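Local coordinates for protein halogenase PltM (Pseudomonas fluorescens, PDB 6BZN) that halogenates phenolic substrates, accepting chloride, bromide or iodide, and as a flavoprotein uses bound FAD for this chemistry, at residues Ser464-Met478 and Ala494-Leu506. Sequence-based numbering, arbitrary orientation.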
# COMPACT_ATOMS: atom_id res chain seq x y z
N SER A 464 20.08 -0.90 -3.58
CA SER A 464 21.17 -1.44 -2.74
C SER A 464 21.44 -2.93 -2.99
O SER A 464 20.66 -3.77 -2.55
CB SER A 464 20.83 -1.25 -1.26
OG SER A 464 21.76 -1.96 -0.44
N PRO A 465 22.55 -3.27 -3.68
CA PRO A 465 22.79 -4.71 -3.87
C PRO A 465 22.96 -5.49 -2.55
O PRO A 465 22.53 -6.63 -2.44
CB PRO A 465 24.07 -4.77 -4.72
CG PRO A 465 24.20 -3.42 -5.33
CD PRO A 465 23.54 -2.44 -4.40
N ALA A 466 23.57 -4.87 -1.55
CA ALA A 466 23.74 -5.52 -0.25
C ALA A 466 22.38 -5.81 0.40
O ALA A 466 22.15 -6.93 0.89
CB ALA A 466 24.61 -4.69 0.68
N TYR A 467 21.48 -4.84 0.40
CA TYR A 467 20.16 -5.08 0.98
C TYR A 467 19.42 -6.19 0.22
O TYR A 467 18.84 -7.08 0.84
CB TYR A 467 19.24 -3.84 1.06
CG TYR A 467 17.92 -4.31 1.58
CD1 TYR A 467 17.78 -4.66 2.92
CD2 TYR A 467 16.86 -4.59 0.72
CE1 TYR A 467 16.60 -5.20 3.41
CE2 TYR A 467 15.68 -5.15 1.20
CZ TYR A 467 15.55 -5.44 2.54
OH TYR A 467 14.39 -5.98 3.04
N GLU A 468 19.44 -6.15 -1.10
CA GLU A 468 18.69 -7.13 -1.87
C GLU A 468 19.25 -8.54 -1.71
O GLU A 468 18.51 -9.52 -1.79
CB GLU A 468 18.55 -6.69 -3.32
CG GLU A 468 17.84 -5.34 -3.49
CD GLU A 468 16.47 -5.22 -2.80
OE1 GLU A 468 15.80 -6.24 -2.57
OE2 GLU A 468 16.03 -4.07 -2.51
N SER A 469 20.55 -8.64 -1.43
CA SER A 469 21.17 -9.90 -1.00
C SER A 469 20.59 -10.38 0.35
O SER A 469 20.24 -11.57 0.50
CB SER A 469 22.69 -9.73 -0.90
OG SER A 469 23.29 -10.88 -0.30
N LEU A 470 20.49 -9.48 1.32
CA LEU A 470 19.86 -9.81 2.60
C LEU A 470 18.42 -10.27 2.42
O LEU A 470 18.01 -11.29 2.98
CB LEU A 470 19.92 -8.63 3.59
CG LEU A 470 19.12 -8.76 4.88
CD1 LEU A 470 19.61 -9.90 5.76
CD2 LEU A 470 19.18 -7.43 5.63
N PHE A 471 17.65 -9.52 1.62
CA PHE A 471 16.25 -9.85 1.41
C PHE A 471 16.08 -11.22 0.75
O PHE A 471 15.33 -12.04 1.25
CB PHE A 471 15.57 -8.76 0.60
CG PHE A 471 14.10 -9.00 0.38
CD1 PHE A 471 13.20 -8.69 1.37
CD2 PHE A 471 13.63 -9.52 -0.82
CE1 PHE A 471 11.85 -8.87 1.17
CE2 PHE A 471 12.28 -9.71 -1.03
CZ PHE A 471 11.38 -9.40 -0.03
N ARG A 472 16.82 -11.47 -0.33
CA ARG A 472 16.76 -12.74 -1.06
C ARG A 472 17.09 -13.93 -0.13
O ARG A 472 16.32 -14.89 -0.03
CB ARG A 472 17.71 -12.68 -2.27
CG ARG A 472 17.77 -13.90 -3.17
CD ARG A 472 18.76 -13.73 -4.33
NE ARG A 472 20.08 -13.22 -3.92
CZ ARG A 472 21.05 -13.92 -3.32
NH1 ARG A 472 20.90 -15.22 -3.02
NH2 ARG A 472 22.20 -13.33 -3.01
N GLN A 473 18.20 -13.83 0.59
CA GLN A 473 18.63 -14.91 1.48
C GLN A 473 17.70 -15.11 2.68
O GLN A 473 17.42 -16.24 3.07
CB GLN A 473 20.07 -14.69 1.94
CG GLN A 473 21.08 -14.78 0.80
CD GLN A 473 22.51 -14.58 1.29
OE1 GLN A 473 23.12 -13.55 1.05
NE2 GLN A 473 23.01 -15.56 2.01
N SER A 474 17.21 -14.01 3.25
CA SER A 474 16.24 -14.10 4.35
C SER A 474 14.92 -14.76 3.94
O SER A 474 14.37 -15.55 4.70
CB SER A 474 15.96 -12.71 4.95
OG SER A 474 17.16 -12.16 5.45
N CYS A 475 14.41 -14.42 2.74
CA CYS A 475 13.20 -15.08 2.22
C CYS A 475 13.42 -16.57 1.98
O CYS A 475 12.54 -17.37 2.27
CB CYS A 475 12.69 -14.40 0.95
SG CYS A 475 12.03 -12.75 1.24
N GLN A 476 14.60 -16.93 1.46
CA GLN A 476 14.99 -18.35 1.29
C GLN A 476 14.96 -19.09 2.62
O GLN A 476 14.44 -20.20 2.68
CB GLN A 476 16.39 -18.49 0.66
CG GLN A 476 16.46 -18.13 -0.81
CD GLN A 476 17.88 -17.92 -1.35
OE1 GLN A 476 18.88 -18.14 -0.65
NE2 GLN A 476 17.97 -17.50 -2.62
N VAL A 477 15.50 -18.46 3.67
CA VAL A 477 15.47 -19.03 5.02
C VAL A 477 14.03 -19.27 5.47
O VAL A 477 13.71 -20.36 5.96
CB VAL A 477 16.22 -18.16 6.08
CG1 VAL A 477 15.90 -18.61 7.50
CG2 VAL A 477 17.73 -18.18 5.84
N MET A 478 13.17 -18.27 5.28
CA MET A 478 11.76 -18.40 5.69
C MET A 478 10.98 -19.44 4.89
O MET A 478 10.20 -20.19 5.48
CB MET A 478 11.03 -17.06 5.61
CG MET A 478 11.54 -16.01 6.58
SD MET A 478 11.58 -16.53 8.31
CE MET A 478 9.86 -16.90 8.62
N ALA A 494 19.34 -18.01 12.12
CA ALA A 494 19.80 -17.91 10.74
C ALA A 494 19.54 -16.50 10.18
O ALA A 494 20.42 -15.91 9.54
CB ALA A 494 19.13 -18.97 9.87
N LEU A 495 18.35 -15.95 10.46
CA LEU A 495 18.07 -14.57 10.08
C LEU A 495 19.01 -13.58 10.77
O LEU A 495 19.53 -12.67 10.13
CB LEU A 495 16.62 -14.18 10.36
CG LEU A 495 15.51 -14.89 9.57
CD1 LEU A 495 14.15 -14.46 10.11
CD2 LEU A 495 15.61 -14.62 8.09
N HIS A 496 19.22 -13.74 12.07
CA HIS A 496 20.08 -12.85 12.83
C HIS A 496 21.51 -12.81 12.25
O HIS A 496 22.09 -11.75 12.09
CB HIS A 496 20.10 -13.28 14.30
CG HIS A 496 20.75 -12.30 15.22
ND1 HIS A 496 21.37 -12.68 16.39
CD2 HIS A 496 20.87 -10.95 15.16
CE1 HIS A 496 21.83 -11.62 17.02
NE2 HIS A 496 21.55 -10.56 16.29
N GLU A 497 22.04 -13.97 11.89
CA GLU A 497 23.39 -14.04 11.30
C GLU A 497 23.45 -13.34 9.94
O GLU A 497 24.43 -12.63 9.65
CB GLU A 497 23.86 -15.50 11.22
CG GLU A 497 24.06 -16.17 12.59
CD GLU A 497 25.18 -15.54 13.42
OE1 GLU A 497 26.21 -15.15 12.82
OE2 GLU A 497 25.03 -15.41 14.66
N LEU A 498 22.41 -13.50 9.12
CA LEU A 498 22.29 -12.75 7.87
C LEU A 498 22.28 -11.23 8.10
O LEU A 498 22.96 -10.48 7.39
CB LEU A 498 21.04 -13.18 7.07
CG LEU A 498 21.09 -14.59 6.47
CD1 LEU A 498 19.75 -14.99 5.88
CD2 LEU A 498 22.21 -14.70 5.44
N ILE A 499 21.53 -10.77 9.10
CA ILE A 499 21.47 -9.34 9.41
C ILE A 499 22.88 -8.83 9.81
O ILE A 499 23.34 -7.82 9.31
CB ILE A 499 20.41 -9.01 10.49
CG1 ILE A 499 19.00 -9.33 9.97
CG2 ILE A 499 20.49 -7.55 10.91
CD1 ILE A 499 17.93 -9.40 11.04
N LYS A 500 23.55 -9.57 10.69
CA LYS A 500 24.92 -9.23 11.10
C LYS A 500 25.89 -9.15 9.93
O LYS A 500 26.69 -8.23 9.85
CB LYS A 500 25.40 -10.22 12.17
CG LYS A 500 24.76 -9.92 13.52
CD LYS A 500 24.58 -11.14 14.41
CE LYS A 500 25.88 -11.68 14.92
NZ LYS A 500 25.61 -12.76 15.91
N GLU A 501 25.79 -10.11 9.02
CA GLU A 501 26.61 -10.16 7.81
C GLU A 501 26.45 -8.92 6.92
O GLU A 501 27.43 -8.43 6.37
CB GLU A 501 26.27 -11.43 7.02
CG GLU A 501 27.12 -11.66 5.78
CD GLU A 501 26.60 -12.78 4.90
OE1 GLU A 501 27.07 -12.86 3.76
OE2 GLU A 501 25.73 -13.57 5.35
N HIS A 502 25.22 -8.43 6.78
CA HIS A 502 24.91 -7.34 5.84
C HIS A 502 24.87 -5.96 6.47
O HIS A 502 24.83 -4.96 5.76
CB HIS A 502 23.57 -7.63 5.16
CG HIS A 502 23.64 -8.78 4.21
ND1 HIS A 502 23.53 -10.09 4.62
CD2 HIS A 502 23.84 -8.82 2.88
CE1 HIS A 502 23.64 -10.89 3.57
NE2 HIS A 502 23.83 -10.14 2.50
N GLU A 503 24.92 -5.91 7.80
CA GLU A 503 24.62 -4.70 8.57
C GLU A 503 25.51 -3.50 8.24
O GLU A 503 25.06 -2.35 8.29
CB GLU A 503 24.73 -5.03 10.06
CG GLU A 503 24.12 -4.00 10.96
CD GLU A 503 23.85 -4.51 12.35
OE1 GLU A 503 24.57 -5.43 12.81
OE2 GLU A 503 22.92 -3.96 12.98
N ALA A 504 26.76 -3.75 7.89
CA ALA A 504 27.69 -2.67 7.57
C ALA A 504 27.24 -1.85 6.35
O ALA A 504 27.59 -0.67 6.25
CB ALA A 504 29.09 -3.22 7.35
N GLU A 505 26.48 -2.47 5.45
CA GLU A 505 26.01 -1.82 4.22
C GLU A 505 24.57 -1.30 4.31
O GLU A 505 24.00 -0.90 3.29
CB GLU A 505 26.20 -2.79 3.05
CG GLU A 505 27.64 -3.29 2.91
CD GLU A 505 27.78 -4.54 2.05
OE1 GLU A 505 28.18 -4.41 0.88
OE2 GLU A 505 27.51 -5.66 2.55
N LEU A 506 23.98 -1.30 5.51
CA LEU A 506 22.65 -0.77 5.77
C LEU A 506 22.78 0.57 6.49
O LEU A 506 23.89 0.99 6.84
CB LEU A 506 21.83 -1.75 6.63
CG LEU A 506 21.74 -3.22 6.21
CD1 LEU A 506 20.99 -4.05 7.24
CD2 LEU A 506 21.12 -3.39 4.83
O HOH W 1 23.30 -0.33 0.72
O HOH W 2 25.13 -15.62 3.57
O HOH W 3 25.99 -13.24 1.22
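His502 projects its imidazole among Ala466, Ser469, Leu470 and Gln473, a knob-into-hole fit. NE2 lies 2.9 Å from Ser469 OG, a hydrogen bond near the ring plane in which either atom could donate. One face is covered by Leu470, whose CB stands 3.9 Å from the ring centroid and 16° off its normal, a CH-pi contact. One turn away Leu498 is a second knob, between Leu470, Gln473, Ser474 and Val477; its CD1 meets Val477 CG2 at 3.8 Å while CD2 packs against Gln473. Leu495 CD2 presses on Ser474 CB at 3.7 Å, and its other methyl meets Met478 SD. At the other end Ala466 CB rests 3.4 Å from Glu505 CB.

The imidazole is fixed from behind: with CG beside the backbone N, His502 ND1 donates to Leu498 O at 2.9 Å and 164°, nearly in the ring plane. Leu498 O also accepts from His502 N, the two donors arriving from opposite faces of its plane. Were His502 cut back to an alanine, Ser469 OG would probably lose its cross-helix partner and a gap would be likely to open over Leu470 CB. Two waters join Gln473 to the Glu501 carboxylate, and a third links Ser464 OG, the N-cap of its helix, to Glu505 O.

The axes of segments 465-478 and 494-502 approach to 9.9 Å and run antiparallel at 172°, forming a helical hairpin whose Tyr467, Ser474 and Leu495 also touch helix 410-441. An apolar seam flanked by one direct polar bond and bridging waters thus joins these C-terminal helices, away from the flavin-binding residues.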